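Local atomic coordinates of CcbJ (Streptomyces caelestis, PDB entry 4HGZ), a protein that probably transfers a methyl group from S-adenosyl-L-methionine to a nitrogen atom of its substrate. Residues C[56-61]-C[83-88]; C[75-80]-C[111-116]; C[131-136]-C[158-163]; C[165-170]-C[252-257]. All coordinates share one frame; numbering follows the deposited sequence.

In the fold
All four contacts bear on the central mixed sheet of a class I methyltransferase fold, and they show how chemistry follows position. Contact 1, only partly buried, and contact 2, fully buried, are wholly apolar; they adjoin without sharing an element, since segment 83-88 follows helix 77-82 and strand 87-91 neighbours strand 113-117, Val87 pairing by backbone with Leu112 and Val114. Contact 3, also buried, mixes a methyl contact with the Glu161 carboxylate at the start of strand 130-135. That strand pairs in turn with strand 164-171 of contact 4, the most varied of the set: a buried aromatic and amide on the sheet, and a charged turn with a sulfate at the surface.

Contact 1: residues C[56-61]-C[83-88]; sequences FVAALA and LGVEVH
In the Rossmann-like methyltransferase fold, helix 50-61 lies against the turn leading into strand 87-91, and here Ala58 and Ala61 meet Leu83 and Val85. The surface is made of methyl groups alone. Ala58 CB meets two of them: Leu83 CD1 at 3.6 Å and Val85 CG2 at 4.0 Å. One turn further along the helix, Ala61 CB is approached by the other branch of the same valine, Val85 CG1, at 4.4 Å. Val85 thus spans one turn of the helix with its two methyls, because CG1 stands anti to the backbone N (chi1 -179°) while CG2 lies beside it. The small alanines let the backbones come near, with Ala58 CA and Val85 CA 6.7 Å apart. Beyond the touching residues, at the entry to strand 87-91, His88 NE2 donates to Glu86 OE2 at 2.9 Å, the oxygen lying in the ring plane, while ND1 of the same ring is bonded to the Tyr130 hydroxyl, which together fix the rotation of the imidazole. A lithium ion is bound at Ala58 and Ala59. Ala61 and Val85 both rest on Val66 of strand 66-69, Val85 also reaches Leu80 of helix 77-82, and Val57 and Leu60 carry the helix across to strand 130-135.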
loop_
_atom_site.group_PDB
_atom_site.type_symbol
_atom_site.label_atom_id
_atom_site.label_comp_id
_atom_site.label_asym_id
_atom_site.label_seq_id
_atom_site.Cartn_x
_atom_site.Cartn_y
_atom_site.Cartn_z
ATOM N N PHE C 56 25.453 -27.920 -2.143
ATOM C CA PHE C 56 24.314 -28.466 -1.419
ATOM C C PHE C 56 23.974 -29.876 -1.875
ATOM O O PHE C 56 23.932 -30.797 -1.065
ATOM C CB PHE C 56 23.091 -27.567 -1.565
ATOM C CG PHE C 56 21.963 -27.944 -0.655
ATOM C CD1 PHE C 56 21.845 -27.368 0.592
ATOM C CD2 PHE C 56 21.020 -28.871 -1.049
ATOM C CE1 PHE C 56 20.811 -27.720 1.430
ATOM C CE2 PHE C 56 19.979 -29.228 -0.213
ATOM C CZ PHE C 56 19.878 -28.656 1.028
ATOM N N VAL C 57 23.722 -30.047 -3.170
ATOM C CA VAL C 57 23.390 -31.368 -3.703
ATOM C C VAL C 57 24.528 -32.376 -3.484
ATOM O O VAL C 57 24.299 -33.474 -2.970
ATOM C CB VAL C 57 22.977 -31.300 -5.184
ATOM C CG1 VAL C 57 22.908 -32.682 -5.777
ATOM C CG2 VAL C 57 21.632 -30.609 -5.319
ATOM N N ALA C 58 25.751 -31.989 -3.847
ATOM C CA ALA C 58 26.938 -32.828 -3.604
ATOM C C ALA C 58 26.979 -33.394 -2.187
ATOM O O ALA C 58 27.192 -34.593 -2.002
ATOM C CB ALA C 58 28.211 -32.050 -3.885
ATOM N N ALA C 59 26.782 -32.536 -1.188
ATOM C CA ALA C 59 26.809 -32.977 0.209
ATOM C C ALA C 59 25.812 -34.101 0.470
ATOM O O ALA C 59 26.005 -34.911 1.375
ATOM C CB ALA C 59 26.562 -31.800 1.167
ATOM N N LEU C 60 24.750 -34.144 -0.331
ATOM C CA LEU C 60 23.734 -35.183 -0.212
ATOM C C LEU C 60 23.970 -36.343 -1.179
ATOM O O LEU C 60 23.279 -37.354 -1.114
ATOM C CB LEU C 60 22.355 -34.597 -0.491
ATOM C CG LEU C 60 21.766 -33.648 0.551
ATOM C CD1 LEU C 60 20.553 -32.930 -0.024
ATOM C CD2 LEU C 60 21.390 -34.399 1.824
ATOM N N ALA C 61 24.946 -36.196 -2.069
ATOM C CA ALA C 61 25.074 -37.098 -3.219
ATOM C C ALA C 61 25.504 -38.532 -2.915
ATOM O O ALA C 61 25.011 -39.460 -3.544
ATOM C CB ALA C 61 25.979 -36.490 -4.287
ATOM N N LEU C 83 32.719 -30.862 -8.792
ATOM C CA LEU C 83 32.866 -31.468 -7.471
ATOM C C LEU C 83 32.967 -32.988 -7.567
ATOM O O LEU C 83 32.921 -33.692 -6.548
ATOM C CB LEU C 83 31.696 -31.084 -6.564
ATOM C CG LEU C 83 31.217 -29.630 -6.575
ATOM C CD1 LEU C 83 29.897 -29.514 -5.836
ATOM C CD2 LEU C 83 32.250 -28.711 -5.964
ATOM N N GLY C 84 33.098 -33.483 -8.796
ATOM C CA GLY C 84 33.236 -34.918 -9.053
ATOM C C GLY C 84 31.943 -35.714 -8.995
ATOM O O GLY C 84 31.969 -36.936 -8.827
ATOM N N VAL C 85 30.815 -35.020 -9.135
ATOM C CA VAL C 85 29.495 -35.639 -9.089
ATOM C C VAL C 85 28.958 -35.955 -10.494
ATOM O O VAL C 85 28.937 -35.090 -11.372
ATOM C CB VAL C 85 28.500 -34.686 -8.412
ATOM C CG1 VAL C 85 27.131 -35.315 -8.329
ATOM C CG2 VAL C 85 28.991 -34.307 -7.036
ATOM N N GLU C 86 28.513 -37.188 -10.707
ATOM C CA GLU C 86 27.908 -37.557 -11.991
ATOM C C GLU C 86 26.461 -37.058 -12.079
ATOM O O GLU C 86 25.610 -37.448 -11.276
ATOM C CB GLU C 86 27.962 -39.070 -12.209
ATOM C CG GLU C 86 27.455 -39.502 -13.579
ATOM C CD GLU C 86 27.473 -41.012 -13.777
ATOM O OE1 GLU C 86 28.219 -41.716 -13.067
ATOM O OE2 GLU C 86 26.732 -41.498 -14.655
ATOM N N VAL C 87 26.193 -36.196 -13.058
ATOM C CA VAL C 87 24.875 -35.587 -13.206
ATOM C C VAL C 87 24.154 -35.975 -14.498
ATOM O O VAL C 87 24.576 -35.606 -15.598
ATOM C CB VAL C 87 24.952 -34.055 -13.183
ATOM C CG1 VAL C 87 23.573 -33.483 -13.325
ATOM C CG2 VAL C 87 25.553 -33.575 -11.905
ATOM N N HIS C 88 23.062 -36.713 -14.363
ATOM C CA HIS C 88 22.130 -36.904 -15.469
ATOM C C HIS C 88 21.129 -35.750 -15.443
ATOM O O HIS C 88 20.471 -35.511 -14.424
ATOM C CB HIS C 88 21.403 -38.232 -15.297
ATOM C CG HIS C 88 22.324 -39.409 -15.259
ATOM N ND1 HIS C 88 21.875 -40.713 -15.286
ATOM C CD2 HIS C 88 23.676 -39.475 -15.226
ATOM C CE1 HIS C 88 22.913 -41.530 -15.258
ATOM N NE2 HIS C 88 24.017 -40.804 -15.223
#

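Contact 2: residues C[75-80]-C[111-116]; sequences RVAFPL and NLVVPV
Phe78 and Val113 cross at about a right angle, the phenyl group reaching out from the helix and the valine rising from the strand to meet it. One methyl, Val113 CG2, approaches the ring obliquely, 4.0 Å from Phe78 CE1 and as near to CD1. The bond from Phe78 CA to CB points away from the strand; with CG anti to the carbonyl carbon (chi1 -69°), the ring is nonetheless carried back to the valine. The other valine branch is turned to the neighbouring residue, Val113 CG1 lying 4.4 Å from Ala77 CB. Helix 77-82 follows the glycine-rich turn after strand 66-69, a sequence consistent with the Rossmann-type nucleotide-binding motif, and Ala77 falls within it; Arg75, just before, lines the S-adenosyl-L-homocysteine site seen in a structure of this protein, though the ligand is absent from this chain. Across from helix 77-82, strand 113-117 is the outermost strand on this side of the sheet and pairs with strand 87-91. Ala77 also touches Val87 there, bridging two strands. Phe78, for its part, is stacked on His107 and packs against Leu100 and Lys103 of helix 94-106.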
loop_
_atom_site.group_PDB
_atom_site.type_symbol
_atom_site.label_atom_id
_atom_site.label_comp_id
_atom_site.label_asym_id
_atom_site.label_seq_id
_atom_site.Cartn_x
_atom_site.Cartn_y
_atom_site.Cartn_z
ATOM N N ARG C 75 23.479 -24.786 -15.525
ATOM C CA ARG C 75 23.818 -23.803 -14.502
ATOM C C ARG C 75 24.264 -24.464 -13.200
ATOM O O ARG C 75 25.225 -24.026 -12.568
ATOM C CB ARG C 75 22.639 -22.876 -14.239
ATOM C CG ARG C 75 22.929 -21.822 -13.223
ATOM C CD ARG C 75 21.720 -20.938 -12.972
ATOM N NE ARG C 75 20.591 -21.664 -12.390
ATOM C CZ ARG C 75 20.402 -21.835 -11.084
ATOM N NH1 ARG C 75 21.277 -21.347 -10.213
ATOM N NH2 ARG C 75 19.333 -22.495 -10.649
ATOM N N VAL C 76 23.563 -25.521 -12.807
ATOM C CA VAL C 76 23.921 -26.286 -11.622
ATOM C C VAL C 76 24.749 -27.529 -11.965
ATOM O O VAL C 76 25.591 -27.959 -11.179
ATOM C CB VAL C 76 22.657 -26.723 -10.855
ATOM C CG1 VAL C 76 23.023 -27.312 -9.502
ATOM C CG2 VAL C 76 21.696 -25.540 -10.691
ATOM N N ALA C 77 24.518 -28.097 -13.144
ATOM C CA ALA C 77 25.150 -29.358 -13.541
ATOM C C ALA C 77 26.671 -29.257 -13.675
ATOM O O ALA C 77 27.400 -30.138 -13.224
ATOM C CB ALA C 77 24.525 -29.901 -14.835
ATOM N N PHE C 78 27.157 -28.184 -14.279
ATOM C CA PHE C 78 28.599 -28.055 -14.445
ATOM C C PHE C 78 29.351 -27.804 -13.133
ATOM O O PHE C 78 30.391 -28.418 -12.880
ATOM C CB PHE C 78 28.934 -27.007 -15.508
ATOM C CG PHE C 78 28.549 -27.434 -16.887
ATOM C CD1 PHE C 78 29.162 -28.528 -17.476
ATOM C CD2 PHE C 78 27.562 -26.770 -17.584
ATOM C CE1 PHE C 78 28.804 -28.938 -18.738
ATOM C CE2 PHE C 78 27.201 -27.179 -18.846
ATOM C CZ PHE C 78 27.825 -28.259 -19.425
ATOM N N PRO C 79 28.842 -26.888 -12.299
ATOM C CA PRO C 79 29.422 -26.818 -10.967
ATOM C C PRO C 79 29.354 -28.171 -10.265
ATOM O O PRO C 79 30.262 -28.518 -9.523
ATOM C CB PRO C 79 28.542 -25.786 -10.267
ATOM C CG PRO C 79 28.196 -24.843 -11.369
ATOM C CD PRO C 79 28.008 -25.712 -12.596
ATOM N N LEU C 80 28.298 -28.941 -10.499
ATOM C CA LEU C 80 28.266 -30.285 -9.936
ATOM C C LEU C 80 29.427 -31.110 -10.469
ATOM O O LEU C 80 30.084 -31.844 -9.729
ATOM C CB LEU C 80 26.942 -30.982 -10.229
ATOM C CG LEU C 80 25.922 -30.808 -9.097
ATOM C CD1 LEU C 80 24.534 -31.282 -9.507
ATOM C CD2 LEU C 80 26.390 -31.534 -7.827
ATOM N N ASN C 111 32.420 -34.831 -19.071
ATOM C CA ASN C 111 32.147 -36.264 -19.043
ATOM C C ASN C 111 31.324 -36.698 -17.825
ATOM O O ASN C 111 30.758 -37.788 -17.816
ATOM C CB ASN C 111 33.445 -37.064 -19.114
ATOM C CG ASN C 111 34.313 -36.865 -17.888
ATOM O OD1 ASN C 111 34.147 -35.900 -17.142
ATOM N ND2 ASN C 111 35.238 -37.779 -17.670
ATOM N N LEU C 112 31.257 -35.859 -16.799
ATOM C CA LEU C 112 30.402 -36.168 -15.647
ATOM C C LEU C 112 28.940 -35.756 -15.838
ATOM O O LEU C 112 28.102 -36.013 -14.969
ATOM C CB LEU C 112 30.951 -35.547 -14.368
ATOM C CG LEU C 112 32.270 -36.147 -13.872
ATOM C CD1 LEU C 112 32.743 -35.422 -12.643
ATOM C CD2 LEU C 112 32.119 -37.627 -13.583
ATOM N N VAL C 113 28.648 -35.125 -16.975
ATOM C CA VAL C 113 27.297 -34.659 -17.289
ATOM C C VAL C 113 26.600 -35.486 -18.376
ATOM O O VAL C 113 27.100 -35.600 -19.483
ATOM C CB VAL C 113 27.321 -33.225 -17.789
ATOM C CG1 VAL C 113 25.900 -32.712 -17.936
ATOM C CG2 VAL C 113 28.124 -32.360 -16.839
ATOM N N VAL C 114 25.429 -36.032 -18.060
ATOM C CA VAL C 114 24.715 -36.880 -18.992
ATOM C C VAL C 114 23.412 -36.225 -19.417
ATOM O O VAL C 114 22.414 -36.291 -18.701
ATOM C CB VAL C 114 24.406 -38.237 -18.352
ATOM C CG1 VAL C 114 23.722 -39.158 -19.350
ATOM C CG2 VAL C 114 25.681 -38.862 -17.834
ATOM N N PRO C 115 23.411 -35.593 -20.596
ATOM C CA PRO C 115 22.252 -34.838 -21.067
ATOM C C PRO C 115 21.115 -35.754 -21.511
ATOM O O PRO C 115 21.321 -36.616 -22.360
ATOM C CB PRO C 115 22.798 -34.063 -22.275
ATOM C CG PRO C 115 24.274 -34.368 -22.342
ATOM C CD PRO C 115 24.493 -35.626 -21.590
ATOM N N VAL C 116 19.927 -35.565 -20.945
ATOM C CA VAL C 116 18.770 -36.367 -21.326
ATOM C C VAL C 116 17.628 -35.507 -21.848
ATOM O O VAL C 116 16.977 -34.809 -21.080
ATOM C CB VAL C 116 18.235 -37.163 -20.143
ATOM C CG1 VAL C 116 17.059 -38.033 -20.580
ATOM C CG2 VAL C 116 19.347 -37.989 -19.514
#

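Contact 3: residues C[131-136]-C[158-163]; sequences SVVFAA and ELLEPG
Glu161 lies along Ser131 from CG to OE2, at the place where strand 130-135 begins and the chain returns from helix 146-159. From CB the chain leaves with CG between the backbone N and the carbonyl carbon (chi1 53°) and then runs out extended (chi2 169°). CG comes within 4.0 Å of Ser131 CA, and CD within 4.1 Å of that same Ser131 CA. At the tip, OE2 settles against the serine carbon, 3.5 Å from Ser131 CB, a contact with the methylene and not with the hydroxyl; OE1 is instead in a salt bridge with Arg64, which holds the carboxylate and probably offsets its charge. Ser131 OG turns elsewhere, making weak hydrogen bonds to Ala61 O and Pro65 O. Alongside, the apolar half of the contact is formed by Leu160, whose CD2 methyl meets Val133 CG2 at 3.5 Å, the two side chains lying oblique to one another. Segment 131-136 is the opening strand of a beta-alpha-beta crossover, and segment 158-163 the link from its helix, 146-159, toward strand 164-171. Ser131 and Val133 pair by backbone with Thr165 of that last strand, while Val132 turns to helix 50-61 through Val57 and Leu60.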
loop_
_atom_site.group_PDB
_atom_site.type_symbol
_atom_site.label_atom_id
_atom_site.label_comp_id
_atom_site.label_asym_id
_atom_site.label_seq_id
_atom_site.Cartn_x
_atom_site.Cartn_y
_atom_site.Cartn_z
ATOM N N SER C 131 20.917 -40.864 -6.088
ATOM C CA SER C 131 21.158 -40.548 -4.686
ATOM C C SER C 131 20.400 -39.287 -4.352
ATOM O O SER C 131 19.978 -39.079 -3.219
ATOM C CB SER C 131 22.650 -40.331 -4.445
ATOM O OG SER C 131 23.109 -39.205 -5.176
ATOM N N VAL C 132 20.220 -38.449 -5.363
ATOM C CA VAL C 132 19.514 -37.194 -5.201
ATOM C C VAL C 132 18.784 -36.854 -6.491
ATOM O O VAL C 132 19.363 -36.913 -7.579
ATOM C CB VAL C 132 20.493 -36.058 -4.908
ATOM C CG1 VAL C 132 19.742 -34.758 -4.644
ATOM C CG2 VAL C 132 21.380 -36.420 -3.746
ATOM N N VAL C 133 17.508 -36.504 -6.378
ATOM C CA VAL C 133 16.789 -35.957 -7.521
ATOM C C VAL C 133 16.454 -34.536 -7.139
ATOM O O VAL C 133 15.942 -34.298 -6.039
ATOM C CB VAL C 133 15.490 -36.717 -7.801
ATOM C CG1 VAL C 133 14.774 -36.092 -8.954
ATOM C CG2 VAL C 133 15.774 -38.199 -8.079
ATOM N N PHE C 134 16.759 -33.576 -8.005
ATOM C CA PHE C 134 16.471 -32.198 -7.635
ATOM C C PHE C 134 15.912 -31.353 -8.746
ATOM O O PHE C 134 16.074 -31.649 -9.935
ATOM C CB PHE C 134 17.677 -31.500 -7.001
ATOM C CG PHE C 134 18.791 -31.197 -7.959
ATOM C CD1 PHE C 134 18.935 -29.924 -8.496
ATOM C CD2 PHE C 134 19.722 -32.172 -8.295
ATOM C CE1 PHE C 134 19.975 -29.632 -9.376
ATOM C CE2 PHE C 134 20.772 -31.888 -9.170
ATOM C CZ PHE C 134 20.896 -30.620 -9.712
ATOM N N ALA C 135 15.273 -30.271 -8.320
ATOM C CA ALA C 135 14.606 -29.364 -9.211
ATOM C C ALA C 135 14.805 -27.944 -8.693
ATOM O O ALA C 135 14.158 -27.523 -7.751
ATOM C CB ALA C 135 13.140 -29.716 -9.275
ATOM N N ALA C 136 15.707 -27.212 -9.328
ATOM C CA ALA C 136 16.066 -25.870 -8.905
ATOM C C ALA C 136 15.163 -24.788 -9.496
ATOM O O ALA C 136 14.352 -25.045 -10.378
ATOM C CB ALA C 136 17.511 -25.594 -9.259
ATOM N N GLU C 158 10.405 -42.790 -6.696
ATOM C CA GLU C 158 10.634 -44.149 -7.161
ATOM C C GLU C 158 12.002 -44.337 -7.813
ATOM O O GLU C 158 12.452 -45.461 -8.009
ATOM C CB GLU C 158 9.519 -44.564 -8.115
ATOM C CG GLU C 158 8.145 -44.661 -7.456
ATOM C CD GLU C 158 7.005 -44.810 -8.464
ATOM O OE1 GLU C 158 7.220 -44.548 -9.669
ATOM O OE2 GLU C 158 5.885 -45.185 -8.049
ATOM N N LEU C 159 12.665 -43.233 -8.134
ATOM C CA LEU C 159 13.999 -43.279 -8.727
ATOM C C LEU C 159 15.129 -43.230 -7.692
ATOM O O LEU C 159 16.293 -43.505 -8.020
ATOM C CB LEU C 159 14.168 -42.131 -9.718
ATOM C CG LEU C 159 13.375 -42.248 -11.014
ATOM C CD1 LEU C 159 13.430 -40.935 -11.762
ATOM C CD2 LEU C 159 13.937 -43.369 -11.866
ATOM N N LEU C 160 14.789 -42.874 -6.451
ATOM C CA LEU C 160 15.784 -42.795 -5.377
ATOM C C LEU C 160 16.249 -44.166 -4.904
ATOM O O LEU C 160 15.459 -45.111 -4.817
ATOM C CB LEU C 160 15.221 -42.047 -4.174
ATOM C CG LEU C 160 14.642 -40.665 -4.441
ATOM C CD1 LEU C 160 13.974 -40.117 -3.183
ATOM C CD2 LEU C 160 15.744 -39.744 -4.920
ATOM N N GLU C 161 17.536 -44.269 -4.588
ATOM C CA GLU C 161 18.033 -45.430 -3.879
ATOM C C GLU C 161 17.598 -45.276 -2.436
ATOM O O GLU C 161 17.267 -44.170 -2.000
ATOM C CB GLU C 161 19.552 -45.496 -3.955
ATOM C CG GLU C 161 20.231 -44.217 -3.516
ATOM C CD GLU C 161 21.734 -44.378 -3.352
ATOM O OE1 GLU C 161 22.267 -45.443 -3.724
ATOM O OE2 GLU C 161 22.381 -43.437 -2.841
ATOM N N PRO C 162 17.581 -46.384 -1.685
ATOM C CA PRO C 162 17.264 -46.323 -0.257
ATOM C C PRO C 162 18.087 -45.236 0.427
ATOM O O PRO C 162 19.308 -45.235 0.312
ATOM C CB PRO C 162 17.686 -47.705 0.257
ATOM C CG PRO C 162 18.498 -48.323 -0.864
ATOM C CD PRO C 162 17.951 -47.740 -2.113
ATOM N N GLY C 163 17.429 -44.312 1.119
ATOM C CA GLY C 163 18.136 -43.186 1.722
ATOM C C GLY C 163 18.297 -41.954 0.845
ATOM O O GLY C 163 18.681 -40.882 1.325
#

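Contact 4: residues C[165-170]-C[252-257]; sequences TFVVQC and ADFERR. With SO4 (sulfate ion), chain T.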
loop_
_atom_site.group_PDB
_atom_site.type_symbol
_atom_site.label_atom_id
_atom_site.label_comp_id
_atom_site.label_asym_id
_atom_site.label_seq_id
_atom_site.Cartn_x
_atom_site.Cartn_y
_atom_site.Cartn_z
ATOM N N THR C 165 17.460 -38.629 -1.454
ATOM C CA THR C 165 16.608 -37.483 -1.167
ATOM C C THR C 165 16.142 -36.749 -2.414
ATOM O O THR C 165 16.807 -36.772 -3.457
ATOM C CB THR C 165 17.331 -36.446 -0.288
ATOM O OG1 THR C 165 18.509 -35.993 -0.966
ATOM C CG2 THR C 165 17.715 -37.044 1.052
ATOM N N PHE C 166 15.006 -36.068 -2.275
ATOM C CA PHE C 166 14.429 -35.235 -3.325
ATOM C C PHE C 166 14.476 -33.784 -2.869
ATOM O O PHE C 166 13.962 -33.444 -1.805
ATOM C CB PHE C 166 12.984 -35.660 -3.562
ATOM C CG PHE C 166 12.241 -34.800 -4.543
ATOM C CD1 PHE C 166 12.667 -34.692 -5.852
ATOM C CD2 PHE C 166 11.086 -34.136 -4.165
ATOM C CE1 PHE C 166 11.966 -33.908 -6.773
ATOM C CE2 PHE C 166 10.379 -33.358 -5.077
ATOM C CZ PHE C 166 10.826 -33.242 -6.390
ATOM N N VAL C 167 15.086 -32.928 -3.677
ATOM C CA VAL C 167 15.339 -31.550 -3.285
ATOM C C VAL C 167 14.716 -30.605 -4.288
ATOM O O VAL C 167 14.980 -30.714 -5.478
ATOM C CB VAL C 167 16.856 -31.262 -3.259
ATOM C CG1 VAL C 167 17.113 -29.812 -2.868
ATOM C CG2 VAL C 167 17.566 -32.210 -2.310
ATOM N N VAL C 168 13.898 -29.676 -3.808
ATOM C CA VAL C 168 13.287 -28.668 -4.667
ATOM C C VAL C 168 13.581 -27.287 -4.112
ATOM O O VAL C 168 13.757 -27.114 -2.911
ATOM C CB VAL C 168 11.736 -28.798 -4.741
ATOM C CG1 VAL C 168 11.325 -30.199 -5.119
ATOM C CG2 VAL C 168 11.122 -28.437 -3.429
ATOM N N GLN C 169 13.618 -26.306 -4.995
ATOM C CA GLN C 169 13.740 -24.936 -4.610
ATOM C C GLN C 169 12.618 -24.196 -5.287
ATOM O O GLN C 169 12.550 -24.159 -6.516
ATOM C CB GLN C 169 15.075 -24.388 -5.092
ATOM C CG GLN C 169 15.197 -22.873 -5.009
ATOM C CD GLN C 169 16.483 -22.391 -5.616
ATOM O OE1 GLN C 169 16.779 -22.662 -6.789
ATOM N NE2 GLN C 169 17.278 -21.691 -4.814
ATOM N N CYS C 170 11.742 -23.599 -4.489
ATOM C CA CYS C 170 10.521 -22.982 -5.000
ATOM C C CYS C 170 10.266 -21.625 -4.375
ATOM O O CYS C 170 10.613 -21.394 -3.225
ATOM C CB CYS C 170 9.318 -23.863 -4.669
ATOM S SG CYS C 170 9.468 -25.557 -5.130
ATOM N N ALA C 252 16.025 -21.357 3.578
ATOM C CA ALA C 252 15.631 -20.235 2.746
ATOM C C ALA C 252 16.369 -20.288 1.428
ATOM O O ALA C 252 15.979 -19.645 0.462
ATOM C CB ALA C 252 15.951 -18.918 3.457
ATOM N N ASP C 253 17.460 -21.036 1.397
ATOM C CA ASP C 253 18.359 -20.968 0.262
ATOM C C ASP C 253 19.431 -22.047 0.383
ATOM O O ASP C 253 19.482 -22.763 1.383
ATOM C CB ASP C 253 18.986 -19.585 0.198
ATOM C CG ASP C 253 19.987 -19.353 1.315
ATOM O OD1 ASP C 253 20.302 -20.322 2.045
ATOM O OD2 ASP C 253 20.462 -18.205 1.457
ATOM N N PHE C 254 20.292 -22.173 -0.618
ATOM C CA PHE C 254 21.202 -23.319 -0.617
ATOM C C PHE C 254 22.341 -23.237 0.388
ATOM O O PHE C 254 23.118 -24.176 0.514
ATOM C CB PHE C 254 21.738 -23.624 -2.019
ATOM C CG PHE C 254 20.738 -24.290 -2.907
ATOM C CD1 PHE C 254 20.215 -25.528 -2.571
ATOM C CD2 PHE C 254 20.298 -23.668 -4.066
ATOM C CE1 PHE C 254 19.275 -26.146 -3.387
ATOM C CE2 PHE C 254 19.362 -24.276 -4.880
ATOM C CZ PHE C 254 18.854 -25.520 -4.544
ATOM N N GLU C 255 22.459 -22.118 1.094
ATOM C CA GLU C 255 23.502 -22.015 2.116
ATOM C C GLU C 255 22.909 -22.270 3.497
ATOM O O GLU C 255 23.548 -22.048 4.509
ATOM C CB GLU C 255 24.217 -20.668 2.061
ATOM C CG GLU C 255 24.681 -20.262 0.667
ATOM C CD GLU C 255 25.636 -19.083 0.695
ATOM O OE1 GLU C 255 26.767 -19.255 1.191
ATOM O OE2 GLU C 255 25.261 -17.987 0.228
ATOM N N ARG C 256 21.673 -22.742 3.528
ATOM C CA ARG C 256 21.100 -23.232 4.773
ATOM C C ARG C 256 20.700 -22.137 5.755
ATOM O O ARG C 256 20.595 -22.384 6.957
ATOM C CB ARG C 256 22.059 -24.221 5.441
ATOM C CG ARG C 256 22.328 -25.437 4.583
ATOM C CD ARG C 256 23.006 -26.563 5.340
ATOM N NE ARG C 256 22.986 -27.783 4.528
ATOM C CZ ARG C 256 23.771 -27.994 3.466
ATOM N NH1 ARG C 256 24.650 -27.062 3.076
ATOM N NH2 ARG C 256 23.677 -29.137 2.786
ATOM N N ARG C 257 20.454 -20.936 5.246
ATOM C CA ARG C 257 19.969 -19.868 6.102
ATOM C C ARG C 257 18.593 -20.228 6.607
ATOM O O ARG C 257 17.853 -20.941 5.934
ATOM C CB ARG C 257 19.913 -18.548 5.345
ATOM C CG ARG C 257 21.253 -18.077 4.901
ATOM C CD ARG C 257 21.176 -16.705 4.325
ATOM N NE ARG C 257 22.511 -16.130 4.281
ATOM C CZ ARG C 257 23.323 -16.226 3.241
ATOM N NH1 ARG C 257 22.930 -16.866 2.152
ATOM N NH2 ARG C 257 24.523 -15.676 3.298
HETATM S S SO4 T . 24.792 -14.337 6.603
HETATM O O1 SO4 T . 25.709 -14.022 7.695
HETATM O O2 SO4 T . 23.760 -13.307 6.527
HETATM O O3 SO4 T . 25.546 -14.408 5.346
HETATM O O4 SO4 T . 24.140 -15.617 6.857
HETATM O O HOH W 1 16.670 -20.187 -2.416
#
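The Phe254 ring of the loop lies against Val167 and Gln169 of strand 164-171. Val167 CG1 meets the ring edge near its plane, 4.3 Å from Phe254 CE1. Gln169, extended with CG anti to the backbone N (chi1 167°), crosses the phenyl group at about a right angle; its CB lies 4.0 Å from Phe254 CZ, and its amide NE2 comes 3.3 Å from Phe254 CE2, amide and ring planes being 57° apart. The ring also meets Phe56 of helix 50-61.

The polar ends of Gln169 are satisfied: OE1 accepts from Phe137 N, and NE2 gives a hydrogen bond to a water that donates onward to Ala252 O, bridging strand and loop. Strand 164-171 lies inside the mixed sheet, and the loop carrying Phe254 connects strands 245-251 and 265-272.

Charged and backbone hydrogen bonds shape the turn. Residues Asp253 to Arg256 form a type I turn, and Asp253 OD1 accepts from Glu255 N, an Asx turn, and from Arg257 N, the two reaching it from opposite faces of the carboxylate. Arg257 NH1 bridges Asp253 OD2 at 2.9 Å, in the guanidinium plane, and Glu255 OE2 at 3.2 Å. Its NH2 and NE grip a sulfate, probably from the crystallisation liquor, with NH2 2.6 Å from sulfate O3; Arg258 N of the second subunit also binds this ion.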